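Local coordinates for lipoprotein (Clostridium difficile, PDB 4OTE) that probably binds methionine outside the cell as the lipid-anchored receptor of an ABC-type importer, at residues P25-K30 against Q217-S222; K30-E35 against S210-V215; D40-P45 against D172-V177; Y90-K95 against S162-T167. All coordinates share one frame; numbering follows the deposited sequence. Where two conformers were deposited one is given.

The four contacts sample the two-lobed periplasmic-binding-protein fold, from one end of the chain's long axis to the other. Contacts 1 and 2 lie side by side, centres 8 Å apart, in the lobe built on the seven-stranded sheet; they share Lys30 and both use helix 211-220, with helix 24-29 leading directly into strand 33-39. Contact 3, about 24 Å from either centre, joins the lobes beside the selenomethionine. Contact 4 lies 20 Å beyond it, at one end of the inner strands 88-90 and 168-171 of the five-stranded sheet, and touches it where Tyr90 meets Ala176. Along the chain each contact is nested inside the one before it: residues far apart in sequence meet within each lobe and, in contact 3, across the cleft.

Contact 1 of 4, residues P25-K30 against Q217-S222; sequences PLIKEK and QDVLTS. With ZN (zinc ion), chain I.
Leu26 and Ile27 of helix 24-29 pack against Val219 near the end of helix 211-220, a helix-to-helix contact in the first lobe of a periplasmic-binding-protein fold. Leu26 can be followed outward. Its CB already points at the opposite helix, and CG, anti to the backbone N (chi1 -165°), lies 4.0 Å from CG1 of Val219. The chain then forks. CD2 reaches OG of Ser222 at 3.7 Å, while CD1 lies 4.1 Å from a zinc ion. That ion is held by both carboxylate oxygens of Glu29, together with two waters. Leu26 and Val219 run antiparallel past one another; Ile27 instead lies crosswise to the valine, its CG1 3.7 Å from CG2 of Val219. The two methyls of Val219 thus serve both neighbours, and CE of Lys30 comes to 4.2 Å from CG1 of the same valine. Ser222 stands at the N-cap of helix 223-233, where its OG accepts from the backbone N of Ala225; the same OG donates to O of Val219 at 2.6 Å, tilted 22° from the carbonyl plane.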
loop_
_atom_site.group_PDB
_atom_site.type_symbol
_atom_site.label_atom_id
_atom_site.label_comp_id
_atom_site.label_asym_id
_atom_site.label_seq_id
_atom_site.Cartn_x
_atom_site.Cartn_y
_atom_site.Cartn_z
ATOM N N PRO A 25 20.702 -12.216 -3.959
ATOM C CA PRO A 25 22.154 -12.310 -4.130
ATOM C C PRO A 25 22.925 -11.333 -3.244
ATOM O O PRO A 25 24.001 -11.668 -2.751
ATOM C CB PRO A 25 22.367 -11.953 -5.608
ATOM C CG PRO A 25 21.042 -12.135 -6.261
ATOM C CD PRO A 25 20.032 -11.804 -5.206
ATOM N N LEU A 26 22.372 -10.138 -3.050
ATOM C CA LEU A 26 23.000 -9.129 -2.203
ATOM C C LEU A 26 22.944 -9.555 -0.739
ATOM O O LEU A 26 23.886 -9.319 0.020
ATOM C CB LEU A 26 22.311 -7.775 -2.393
ATOM C CG LEU A 26 23.028 -6.537 -1.864
ATOM C CD1 LEU A 26 24.466 -6.469 -2.357
ATOM C CD2 LEU A 26 22.273 -5.286 -2.287
ATOM N N ILE A 27 21.843 -10.194 -0.346
ATOM C CA ILE A 27 21.701 -10.703 1.015
ATOM C C ILE A 27 22.676 -11.860 1.236
ATOM O O ILE A 27 23.259 -11.987 2.314
ATOM C CB ILE A 27 20.240 -11.107 1.311
ATOM C CG1 ILE A 27 19.374 -9.846 1.350
ATOM C CG2 ILE A 27 20.128 -11.850 2.634
ATOM C CD1 ILE A 27 17.892 -10.099 1.214
ATOM N N LYS A 28 22.872 -12.671 0.199
ATOM C CA LYS A 28 23.839 -13.767 0.235
ATOM C C LYS A 28 25.271 -13.242 0.384
ATOM O O LYS A 28 26.106 -13.878 1.019
ATOM C CB LYS A 28 23.703 -14.635 -1.020
ATOM C CG LYS A 28 24.290 -16.033 -0.872
ATOM N N GLU A 29 25.543 -12.072 -0.188
ATOM C CA GLU A 29 26.839 -11.415 -0.017
ATOM C C GLU A 29 27.110 -11.000 1.429
ATOM O O GLU A 29 28.266 -10.844 1.814
ATOM C CB GLU A 29 26.951 -10.193 -0.926
ATOM C CG GLU A 29 27.354 -10.537 -2.345
ATOM C CD GLU A 29 27.463 -9.316 -3.235
ATOM O OE1 GLU A 29 27.255 -8.184 -2.745
ATOM O OE2 GLU A 29 27.766 -9.484 -4.435
ATOM N N LYS A 30 26.048 -10.817 2.213
ATOM C CA LYS A 30 26.172 -10.496 3.636
ATOM C C LYS A 30 26.233 -11.757 4.504
ATOM O O LYS A 30 26.240 -11.663 5.735
ATOM C CB LYS A 30 25.005 -9.621 4.110
ATOM C CG LYS A 30 24.650 -8.451 3.203
ATOM C CD LYS A 30 25.782 -7.455 3.064
ATOM C CE LYS A 30 25.386 -6.316 2.138
ATOM N NZ LYS A 30 26.535 -5.424 1.815
ATOM N N GLN A 217 17.527 -4.145 6.225
ATOM C CA GLN A 217 17.353 -2.713 6.015
ATOM C C GLN A 217 18.532 -2.095 5.272
ATOM O O GLN A 217 18.363 -1.085 4.592
ATOM C CB GLN A 217 17.073 -1.995 7.334
ATOM C CG GLN A 217 15.720 -2.376 7.919
ATOM C CD GLN A 217 15.147 -1.317 8.831
ATOM O OE1 GLN A 217 14.178 -0.649 8.481
ATOM N NE2 GLN A 217 15.745 -1.155 10.003
ATOM N N ASP A 218 19.708 -2.711 5.380
ATOM C CA ASP A 218 20.860 -2.304 4.575
ATOM C C ASP A 218 20.593 -2.546 3.093
ATOM O O ASP A 218 20.686 -1.621 2.288
ATOM C CB ASP A 218 22.139 -3.042 5.007
ATOM C CG ASP A 218 22.845 -2.364 6.169
ATOM O OD1 ASP A 218 22.407 -1.265 6.578
ATOM O OD2 ASP A 218 23.847 -2.928 6.668
ATOM N N VAL A 219 20.232 -3.778 2.736
ATOM C CA VAL A 219 20.022 -4.104 1.324
ATOM C C VAL A 219 18.788 -3.399 0.759
ATOM O O VAL A 219 18.775 -3.045 -0.418
ATOM C CB VAL A 219 19.949 -5.625 1.051
ATOM C CG1 VAL A 219 21.169 -6.331 1.634
ATOM C CG2 VAL A 219 18.662 -6.232 1.589
ATOM N N LEU A 220 17.774 -3.175 1.592
ATOM C CA LEU A 220 16.529 -2.550 1.125
ATOM C C LEU A 220 16.647 -1.041 0.883
ATOM O O LEU A 220 15.797 -0.460 0.213
ATOM C CB LEU A 220 15.369 -2.840 2.083
ATOM C CG LEU A 220 14.674 -4.187 1.878
ATOM C CD1 LEU A 220 13.905 -4.591 3.128
ATOM C CD2 LEU A 220 13.748 -4.141 0.671
ATOM N N THR A 221 17.688 -0.419 1.431
ATOM C CA THR A 221 17.985 0.988 1.171
ATOM C C THR A 221 19.236 1.145 0.288
ATOM O O THR A 221 19.794 2.233 0.191
ATOM C CB THR A 221 18.169 1.770 2.485
ATOM O OG1 THR A 221 19.186 1.150 3.278
ATOM C CG2 THR A 221 16.876 1.795 3.278
ATOM N N SER A 222 19.661 0.064 -0.363
ATOM C CA SER A 222 20.852 0.085 -1.219
ATOM C C SER A 222 20.576 0.748 -2.561
ATOM O O SER A 222 19.425 0.903 -2.958
ATOM C CB SER A 222 21.346 -1.345 -1.474
ATOM O OG SER A 222 20.402 -2.086 -2.240
HETATM ZN ZN ZN I . 27.541 -7.349 -4.936
HETATM O O HOH W 1 27.806 -5.482 -3.745
HETATM O O HOH W 2 26.051 -8.230 -6.595
#

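Contact 2 of 4, residues K30-E35 against S210-V215; sequences KGYTLE and SEKIKV
Tyr32 and Glu211 supply the one hydrogen bond between the two segments: the phenol OH donates to OE1 of the glutamate at 2.9 Å. It meets that oxygen from above the carboxylate, 48° out of its plane, and the two flat groups are turned 69° against each other. In Glu211 a chi1 of -175° swings CG away from the backbone N and sets it 3.2 Å from the phenol OH of Tyr32; the extended chain beyond CG then carries OE1 to its bond.

Apolar contacts flank the ring. CE1 of Tyr32 lies 3.7 Å from CG2 of Val215, and across the ring CE2 sits 3.8 Å from CG of Lys212, whose chain passes perpendicular to the tyrosine before its NZ bonds to the backbone O of Lys6. The other methyl of Val215, CG1, touches CB of Lys30 at 4.1 Å.

From outside the two segments, Lys5 makes a cation-pi contact with the Tyr32 ring. Backbone geometry sets the scene: Gly31, at positive phi, ends helix 24-29 in a Schellman motif and sends the chain into strand 33-39, which runs parallel to strand 6-12. Such a helix-to-strand return, covered here by helix 211-220, belongs to the beta-alpha-beta crossover of a binding-protein lobe.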
loop_
_atom_site.group_PDB
_atom_site.type_symbol
_atom_site.label_atom_id
_atom_site.label_comp_id
_atom_site.label_asym_id
_atom_site.label_seq_id
_atom_site.Cartn_x
_atom_site.Cartn_y
_atom_site.Cartn_z
ATOM N N LYS A 30 26.048 -10.817 2.213
ATOM C CA LYS A 30 26.172 -10.496 3.636
ATOM C C LYS A 30 26.233 -11.757 4.504
ATOM O O LYS A 30 26.240 -11.663 5.735
ATOM C CB LYS A 30 25.005 -9.621 4.110
ATOM C CG LYS A 30 24.650 -8.451 3.203
ATOM C CD LYS A 30 25.782 -7.455 3.064
ATOM C CE LYS A 30 25.386 -6.316 2.138
ATOM N NZ LYS A 30 26.535 -5.424 1.815
ATOM N N GLY A 31 26.262 -12.925 3.864
ATOM C CA GLY A 31 26.374 -14.201 4.561
ATOM C C GLY A 31 25.058 -14.753 5.066
ATOM O O GLY A 31 25.046 -15.570 5.973
ATOM N N TYR A 32 23.946 -14.322 4.470
ATOM C CA TYR A 32 22.621 -14.779 4.889
ATOM C C TYR A 32 21.835 -15.350 3.723
ATOM O O TYR A 32 22.009 -14.932 2.582
ATOM C CB TYR A 32 21.831 -13.630 5.523
ATOM C CG TYR A 32 22.311 -13.259 6.902
ATOM C CD1 TYR A 32 23.391 -12.399 7.074
ATOM C CD2 TYR A 32 21.693 -13.775 8.040
ATOM C CE1 TYR A 32 23.841 -12.061 8.337
ATOM C CE2 TYR A 32 22.135 -13.439 9.308
ATOM C CZ TYR A 32 23.208 -12.583 9.450
ATOM O OH TYR A 32 23.651 -12.248 10.703
ATOM N N THR A 33 20.963 -16.304 4.021
ATOM C CA THR A 33 20.038 -16.841 3.036
ATOM C C THR A 33 18.675 -16.210 3.277
ATOM O O THR A 33 18.253 -16.069 4.422
ATOM C CB THR A 33 19.954 -18.370 3.142
ATOM O OG1 THR A 33 21.249 -18.926 2.883
ATOM C CG2 THR A 33 18.954 -18.936 2.141
ATOM N N LEU A 34 18.001 -15.805 2.204
ATOM C CA LEU A 34 16.679 -15.195 2.310
ATOM C C LEU A 34 15.604 -16.140 1.810
ATOM O O LEU A 34 15.760 -16.744 0.756
ATOM C CB LEU A 34 16.603 -13.911 1.485
ATOM C CG LEU A 34 15.206 -13.274 1.421
ATOM C CD1 LEU A 34 14.886 -12.576 2.732
ATOM C CD2 LEU A 34 15.077 -12.313 0.251
ATOM N N GLU A 35 14.528 -16.266 2.585
ATOM C CA GLU A 35 13.316 -16.923 2.123
ATOM C C GLU A 35 12.159 -15.939 2.211
ATOM O O GLU A 35 11.922 -15.340 3.257
ATOM C CB GLU A 35 13.022 -18.168 2.952
ATOM C CG GLU A 35 14.060 -19.260 2.774
ATOM C CD GLU A 35 13.735 -20.497 3.574
ATOM O OE1 GLU A 35 12.626 -21.044 3.396
ATOM O OE2 GLU A 35 14.588 -20.926 4.380
ATOM N N SER A 210 18.872 -6.483 16.075
ATOM C CA SER A 210 19.425 -7.755 15.594
ATOM C C SER A 210 20.089 -7.597 14.229
ATOM O O SER A 210 19.720 -6.718 13.447
ATOM C CB SER A 210 18.335 -8.824 15.504
ATOM O OG SER A 210 17.473 -8.593 14.402
ATOM N N GLU A 211 21.054 -8.467 13.943
ATOM C CA GLU A 211 21.811 -8.385 12.700
ATOM C C GLU A 211 20.956 -8.690 11.465
ATOM O O GLU A 211 21.196 -8.127 10.398
ATOM C CB GLU A 211 23.042 -9.298 12.729
ATOM C CG GLU A 211 23.917 -9.133 11.489
ATOM C CD GLU A 211 25.354 -9.570 11.685
ATOM O OE1 GLU A 211 25.582 -10.657 12.259
ATOM O OE2 GLU A 211 26.257 -8.825 11.246
ATOM N N LYS A 212 19.969 -9.570 11.605
ATOM C CA LYS A 212 19.116 -9.948 10.475
ATOM C C LYS A 212 18.286 -8.768 9.980
ATOM O O LYS A 212 18.155 -8.556 8.774
ATOM C CB LYS A 212 18.206 -11.118 10.848
ATOM C CG LYS A 212 18.951 -12.428 11.050
ATOM C CD LYS A 212 17.995 -13.567 11.370
ATOM C CE LYS A 212 18.738 -14.887 11.480
ATOM N NZ LYS A 212 17.811 -16.038 11.644
ATOM N N ILE A 213 17.734 -7.999 10.912
ATOM C CA ILE A 213 16.942 -6.819 10.568
ATOM C C ILE A 213 17.863 -5.758 9.978
ATOM O O ILE A 213 17.521 -5.080 9.007
ATOM C CB ILE A 213 16.194 -6.271 11.805
ATOM C CG1 ILE A 213 15.158 -7.292 12.292
ATOM C CG2 ILE A 213 15.522 -4.936 11.508
ATOM C CD1 ILE A 213 14.136 -7.700 11.250
ATOM N N LYS A 214 19.041 -5.640 10.573
ATOM C CA LYS A 214 20.077 -4.738 10.099
ATOM C C LYS A 214 20.496 -5.059 8.662
ATOM O O LYS A 214 20.612 -4.154 7.829
ATOM C CB LYS A 214 21.274 -4.840 11.035
ATOM C CG LYS A 214 22.353 -3.809 10.825
ATOM C CD LYS A 214 23.383 -3.932 11.937
ATOM C CE LYS A 214 24.791 -3.988 11.383
ATOM N NZ LYS A 214 25.128 -2.745 10.640
ATOM N N VAL A 215 20.716 -6.340 8.373
ATOM C CA VAL A 215 21.076 -6.778 7.020
ATOM C C VAL A 215 19.964 -6.444 6.023
ATOM O O VAL A 215 20.233 -5.952 4.933
ATOM C CB VAL A 215 21.401 -8.292 6.969
ATOM C CG1 VAL A 215 21.298 -8.848 5.549
ATOM C CG2 VAL A 215 22.791 -8.554 7.532
#

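Contact 3 of 4, residues D40-P45 against D172-V177; sequences DDYILP and DTTYAV. With ZN (zinc ion), chain F; MSE (selenomethionine), chain C; ACT (acetate ion), chain R.
Tyr42 meets Asp172 and Tyr175 in an interlobe contact across the ligand cleft of the periplasmic-binding-protein fold, joining the turn after strand 33-39 to the short helix 173-176. The Tyr42 phenol OH donates to OD2 of Asp172 at 2.6 Å, on the anti lone pair of that oxygen. Above the ring centre, 3.4 Å from its plane, sits CE of the bound selenomethionine; Tyr175 approaches the opposite face edge-on, a T-shaped stack with planes at 90° and centroids 5.5 Å apart. Tyr42, Asp172 and Thr174 belong to the selenomethionine pocket, consistent with methionine as the natural ligand. Two waters link the Tyr175 OH to the backbone O of Asp40 and N of Tyr42. In the same turn, Asp40 OD1 binds a zinc ion at 2.0 Å and OD2 of Asp41 does so at 1.9 Å, with an acetate, probably from the crystallisation liquor, as the third ligand. The other Asp41 oxygen caps the coming helix: OD1 accepts from Leu44 N on its syn lone pair at 2.9 Å and from Ile43 N on its anti one at 2.8 Å.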
loop_
_atom_site.group_PDB
_atom_site.type_symbol
_atom_site.label_atom_id
_atom_site.label_comp_id
_atom_site.label_asym_id
_atom_site.label_seq_id
_atom_site.Cartn_x
_atom_site.Cartn_y
_atom_site.Cartn_z
ATOM N N ASP A 40 -1.218 -12.749 0.572
ATOM C CA ASP A 40 -2.127 -12.124 -0.404
ATOM C C ASP A 40 -3.109 -11.140 0.239
ATOM O O ASP A 40 -4.023 -10.639 -0.424
ATOM C CB ASP A 40 -2.877 -13.198 -1.201
ATOM C CG ASP A 40 -3.697 -14.134 -0.320
ATOM O OD1 ASP A 40 -4.200 -13.690 0.729
ATOM O OD2 ASP A 40 -3.846 -15.319 -0.685
ATOM N N ASP A 41 -2.906 -10.854 1.524
ATOM C CA ASP A 41 -3.786 -9.960 2.259
ATOM C C ASP A 41 -3.002 -9.173 3.309
ATOM O O ASP A 41 -1.844 -9.492 3.602
ATOM C CB ASP A 41 -4.915 -10.766 2.910
ATOM C CG ASP A 41 -4.421 -11.675 4.015
ATOM O OD1 ASP A 41 -4.185 -11.170 5.132
ATOM O OD2 ASP A 41 -4.268 -12.891 3.767
ATOM N N TYR A 42 -3.657 -8.166 3.885
ATOM C CA TYR A 42 -3.018 -7.244 4.819
ATOM C C TYR A 42 -3.122 -7.658 6.295
ATOM O O TYR A 42 -2.599 -6.959 7.165
ATOM C CB TYR A 42 -3.611 -5.835 4.656
ATOM C CG TYR A 42 -3.318 -5.125 3.342
ATOM C CD1 TYR A 42 -2.207 -5.451 2.559
ATOM C CD2 TYR A 42 -4.126 -4.074 2.917
ATOM C CE1 TYR A 42 -1.942 -4.781 1.379
ATOM C CE2 TYR A 42 -3.864 -3.394 1.742
ATOM C CZ TYR A 42 -2.775 -3.750 0.975
ATOM O OH TYR A 42 -2.517 -3.073 -0.195
ATOM N N ILE A 43 -3.782 -8.778 6.585
ATOM C CA ILE A 43 -4.005 -9.190 7.975
ATOM C C ILE A 43 -2.970 -10.202 8.446
ATOM O O ILE A 43 -2.339 -10.020 9.483
ATOM C CB ILE A 43 -5.402 -9.814 8.167
ATOM C CG1 ILE A 43 -6.496 -8.876 7.643
ATOM C CG2 ILE A 43 -5.631 -10.168 9.635
ATOM C CD1 ILE A 43 -6.769 -7.677 8.524
ATOM N N LEU A 44 -2.789 -11.268 7.674
ATOM C CA LEU A 44 -1.972 -12.401 8.112
ATOM C C LEU A 44 -0.474 -12.113 8.300
ATOM O O LEU A 44 0.148 -12.723 9.165
ATOM C CB LEU A 44 -2.157 -13.600 7.168
ATOM C CG LEU A 44 -3.584 -14.143 7.044
ATOM C CD1 LEU A 44 -3.627 -15.307 6.066
ATOM C CD2 LEU A 44 -4.139 -14.558 8.399
ATOM N N PRO A 45 0.114 -11.197 7.497
ATOM C CA PRO A 45 1.561 -10.982 7.651
ATOM C C PRO A 45 1.983 -10.529 9.047
ATOM O O PRO A 45 3.036 -10.949 9.528
ATOM C CB PRO A 45 1.870 -9.887 6.624
ATOM C CG PRO A 45 0.798 -10.010 5.599
ATOM C CD PRO A 45 -0.430 -10.442 6.350
ATOM N N ASP A 172 -5.054 -0.128 -4.423
ATOM C CA ASP A 172 -3.660 -0.233 -3.999
ATOM C C ASP A 172 -2.828 -0.888 -5.093
ATOM O O ASP A 172 -3.276 -1.831 -5.744
ATOM C CB ASP A 172 -3.534 -1.064 -2.716
ATOM C CG ASP A 172 -4.098 -0.364 -1.497
ATOM O OD1 ASP A 172 -4.896 0.583 -1.661
ATOM O OD2 ASP A 172 -3.750 -0.766 -0.366
ATOM N N THR A 173 -1.608 -0.403 -5.277
ATOM C CA THR A 173 -0.713 -0.965 -6.281
ATOM C C THR A 173 -0.453 -2.449 -6.006
ATOM O O THR A 173 -0.345 -3.241 -6.944
ATOM C CB THR A 173 0.580 -0.129 -6.393
ATOM O OG1 THR A 173 0.278 1.073 -7.107
ATOM C CG2 THR A 173 1.700 -0.875 -7.130
ATOM N N THR A 174 -0.391 -2.822 -4.722
ATOM C CA THR A 174 -0.267 -4.231 -4.318
ATOM C C THR A 174 -1.360 -5.127 -4.936
ATOM O O THR A 174 -1.108 -6.287 -5.251
ATOM C CB THR A 174 -0.263 -4.372 -2.773
ATOM O OG1 THR A 174 0.948 -3.821 -2.244
ATOM C CG2 THR A 174 -0.364 -5.826 -2.336
ATOM N N TYR A 175 -2.562 -4.584 -5.116
ATOM C CA TYR A 175 -3.659 -5.318 -5.757
ATOM C C TYR A 175 -3.759 -5.058 -7.261
ATOM O O TYR A 175 -4.101 -5.961 -8.026
ATOM C CB TYR A 175 -4.986 -4.984 -5.076
ATOM C CG TYR A 175 -5.128 -5.662 -3.742
ATOM C CD1 TYR A 175 -5.870 -6.834 -3.616
ATOM C CD2 TYR A 175 -4.501 -5.154 -2.610
ATOM C CE1 TYR A 175 -5.998 -7.472 -2.393
ATOM C CE2 TYR A 175 -4.619 -5.789 -1.383
ATOM C CZ TYR A 175 -5.371 -6.946 -1.281
ATOM O OH TYR A 175 -5.496 -7.582 -0.068
ATOM N N ALA A 176 -3.452 -3.834 -7.681
ATOM C CA ALA A 176 -3.608 -3.432 -9.079
ATOM C C ALA A 176 -2.701 -4.211 -10.033
ATOM O O ALA A 176 -3.163 -4.720 -11.062
ATOM C CB ALA A 176 -3.359 -1.936 -9.230
ATOM N N VAL A 177 -1.416 -4.302 -9.690
ATOM C CA VAL A 177 -0.426 -4.872 -10.605
ATOM C C VAL A 177 -0.667 -6.365 -10.882
ATOM O O VAL A 177 -0.668 -6.773 -12.043
ATOM C CB VAL A 177 1.022 -4.615 -10.134
ATOM C CG1 VAL A 177 2.017 -5.377 -10.999
ATOM C CG2 VAL A 177 1.331 -3.127 -10.179
HETATM ZN ZN ZN F . -4.562 -14.340 2.545
HETATM N N MSE C 301 1.031 -0.745 -0.657
HETATM C CA MSE C 301 -0.108 -0.240 0.182
HETATM C C MSE C 301 -0.152 1.245 0.081
HETATM O O MSE C 301 0.839 1.924 0.370
HETATM O OXT MSE C 301 -1.192 1.794 -0.287
HETATM C CB MSE C 301 0.011 -0.629 1.654
HETATM C CG MSE C 301 -1.240 -0.241 2.448
HETATM SE SE MSE C 301 -0.982 -0.580 4.374
HETATM C CE MSE C 301 -1.067 -2.536 4.291
HETATM C C ACT R . -2.247 -15.919 2.542
HETATM O O ACT R . -3.477 -16.055 2.719
HETATM O OXT ACT R . -1.737 -14.780 2.477
HETATM C CH3 ACT R . -1.374 -17.136 2.397
HETATM O O HOH W 3 -7.009 -9.712 0.012
HETATM O O HOH W 4 -6.195 -7.294 2.603
#

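Contact 4 of 4, residues Y90-K95 against S162-T167; sequences YSYKIK and SLPDVT
Tyr92 lies flat over Leu163, the long axes of the two side chains set square to each other. CB of Leu163 stands 4.0 Å from the ring centroid of Tyr92, 29° off the normal, a CH-pi contact; CD1 lies above the same face, offset toward the ring rim. Pro164 is turned differently: it runs beside the tyrosine, pointing the same way, and brings CG to the ring edge in its plane. On its other branch Leu163 reaches the backbone, CD2 lying 3.6 Å from O of Tyr90. Both segments are largely loop, at the ends of the antiparallel neighbours 88-90 and 168-171 in the five-stranded sheet of the second lobe, and an ST motif shapes the first of them. With chi1 at -179°, Ser91 holds OG where it accepts from the backbone N of Lys93 and of Ile94. The same OG donates to O of Thr167 at 2.5 Å, almost in line with the carbonyl. A water takes the N-H of Tyr92 while lying 2.8 Å from both Leu163 O and Thr167 O. Lys93 stretches across the second loop, extended beyond CG, with CE 3.2 Å from O of Val166, and ends in a weak bond from NZ to O of Pro164 at 3.0 Å. Farther along, Ile94 tilts its CD1 against the CG2 methyl of Thr167, 4.0 Å away, while OG1 of that threonine accepts from the backbone N of Thr105.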
loop_
_atom_site.group_PDB
_atom_site.type_symbol
_atom_site.label_atom_id
_atom_site.label_comp_id
_atom_site.label_asym_id
_atom_site.label_seq_id
_atom_site.Cartn_x
_atom_site.Cartn_y
_atom_site.Cartn_z
ATOM N N TYR A 90 -8.453 4.200 -10.843
ATOM C CA TYR A 90 -8.520 3.506 -12.127
ATOM C C TYR A 90 -9.925 3.594 -12.705
ATOM O O TYR A 90 -10.895 3.760 -11.969
ATOM C CB TYR A 90 -8.146 2.030 -11.965
ATOM C CG TYR A 90 -6.710 1.786 -11.568
ATOM C CD1 TYR A 90 -6.333 1.780 -10.232
ATOM C CD2 TYR A 90 -5.731 1.542 -12.527
ATOM C CE1 TYR A 90 -5.022 1.548 -9.858
ATOM C CE2 TYR A 90 -4.415 1.310 -12.163
ATOM C CZ TYR A 90 -4.065 1.313 -10.825
ATOM O OH TYR A 90 -2.763 1.085 -10.444
ATOM N N SER A 91 -10.025 3.466 -14.024
ATOM C CA SER A 91 -11.311 3.515 -14.708
ATOM C C SER A 91 -11.220 2.861 -16.084
ATOM O O SER A 91 -10.231 3.046 -16.795
ATOM C CB SER A 91 -11.781 4.965 -14.848
ATOM O OG SER A 91 -13.046 5.046 -15.486
ATOM N N TYR A 92 -12.245 2.083 -16.434
ATOM C CA TYR A 92 -12.405 1.545 -17.788
ATOM C C TYR A 92 -13.359 2.400 -18.632
ATOM O O TYR A 92 -13.548 2.126 -19.816
ATOM C CB TYR A 92 -12.961 0.112 -17.752
ATOM C CG TYR A 92 -12.031 -0.969 -17.241
ATOM C CD1 TYR A 92 -10.644 -0.826 -17.288
ATOM C CD2 TYR A 92 -12.549 -2.166 -16.743
ATOM C CE1 TYR A 92 -9.806 -1.828 -16.829
ATOM C CE2 TYR A 92 -11.717 -3.173 -16.285
ATOM C CZ TYR A 92 -10.349 -2.999 -16.332
ATOM O OH TYR A 92 -9.517 -3.995 -15.879
ATOM N N LYS A 93 -13.949 3.430 -18.029
ATOM C CA LYS A 93 -15.049 4.161 -18.658
ATOM C C LYS A 93 -14.757 5.637 -18.949
ATOM O O LYS A 93 -15.349 6.207 -19.860
ATOM C CB LYS A 93 -16.304 4.012 -17.796
ATOM C CG LYS A 93 -16.698 2.555 -17.597
ATOM C CD LYS A 93 -17.965 2.395 -16.783
ATOM C CE LYS A 93 -18.258 0.925 -16.531
ATOM N NZ LYS A 93 -19.494 0.736 -15.720
ATOM N N ILE A 94 -13.853 6.251 -18.183
ATOM C CA ILE A 94 -13.435 7.636 -18.426
ATOM C C ILE A 94 -11.917 7.777 -18.342
ATOM O O ILE A 94 -11.245 6.955 -17.719
ATOM C CB ILE A 94 -14.094 8.614 -17.430
ATOM C CG1 ILE A 94 -13.753 8.240 -15.983
ATOM C CG2 ILE A 94 -15.606 8.630 -17.629
ATOM C CD1 ILE A 94 -14.244 9.239 -14.958
ATOM N N LYS A 95 -11.389 8.824 -18.970
ATOM C CA LYS A 95 -9.946 9.075 -18.994
ATOM C C LYS A 95 -9.517 10.243 -18.101
ATOM O O LYS A 95 -8.336 10.387 -17.801
ATOM C CB LYS A 95 -9.474 9.331 -20.428
ATOM C CG LYS A 95 -9.729 8.173 -21.384
ATOM C CD LYS A 95 -8.578 7.977 -22.366
ATOM C CE LYS A 95 -7.442 7.185 -21.734
ATOM N NZ LYS A 95 -6.233 7.119 -22.600
ATOM N N SER A 162 -14.357 -5.120 -9.862
ATOM C CA SER A 162 -15.525 -4.237 -9.897
ATOM C C SER A 162 -15.463 -3.165 -10.998
ATOM O O SER A 162 -16.474 -2.518 -11.297
ATOM C CB SER A 162 -15.694 -3.548 -8.539
ATOM O OG SER A 162 -14.779 -2.472 -8.383
ATOM N N LEU A 163 -14.287 -2.978 -11.597
ATOM C CA LEU A 163 -14.068 -1.880 -12.551
ATOM C C LEU A 163 -15.021 -1.863 -13.751
ATOM O O LEU A 163 -15.403 -0.787 -14.209
ATOM C CB LEU A 163 -12.612 -1.861 -13.041
ATOM C CG LEU A 163 -11.609 -1.168 -12.115
ATOM C CD1 LEU A 163 -10.187 -1.423 -12.600
ATOM C CD2 LEU A 163 -11.883 0.327 -12.018
ATOM N N PRO A 164 -15.398 -3.043 -14.274
ATOM C CA PRO A 164 -16.397 -3.051 -15.346
ATOM C C PRO A 164 -17.793 -2.585 -14.910
ATOM O O PRO A 164 -18.566 -2.124 -15.743
ATOM C CB PRO A 164 -16.435 -4.523 -15.780
ATOM C CG PRO A 164 -15.115 -5.073 -15.370
ATOM C CD PRO A 164 -14.797 -4.374 -14.083
ATOM N N ASP A 165 -18.102 -2.694 -13.619
ATOM C CA ASP A 165 -19.440 -2.387 -13.108
ATOM C C ASP A 165 -19.542 -1.021 -12.419
ATOM O O ASP A 165 -20.625 -0.635 -11.980
ATOM C CB ASP A 165 -19.878 -3.482 -12.130
ATOM C CG ASP A 165 -19.671 -4.881 -12.687
ATOM O OD1 ASP A 165 -19.959 -5.100 -13.882
ATOM O OD2 ASP A 165 -19.214 -5.760 -11.928
ATOM N N VAL A 166 -18.425 -0.303 -12.315
ATOM C CA VAL A 166 -18.401 1.036 -11.710
ATOM C C VAL A 166 -17.708 2.027 -12.641
ATOM O O VAL A 166 -17.103 1.626 -13.630
ATOM C CB VAL A 166 -17.696 1.041 -10.330
ATOM C CG1 VAL A 166 -18.377 0.068 -9.378
ATOM C CG2 VAL A 166 -16.209 0.717 -10.462
ATOM N N THR A 167 -17.803 3.316 -12.328
ATOM C CA THR A 167 -17.189 4.353 -13.160
ATOM C C THR A 167 -15.683 4.403 -12.944
ATOM O O THR A 167 -14.923 4.451 -13.905
ATOM C CB THR A 167 -17.768 5.754 -12.879
ATOM O OG1 THR A 167 -19.198 5.711 -12.952
ATOM C CG2 THR A 167 -17.242 6.769 -13.896
HETATM O O HOH W 5 -14.278 1.770 -14.563
#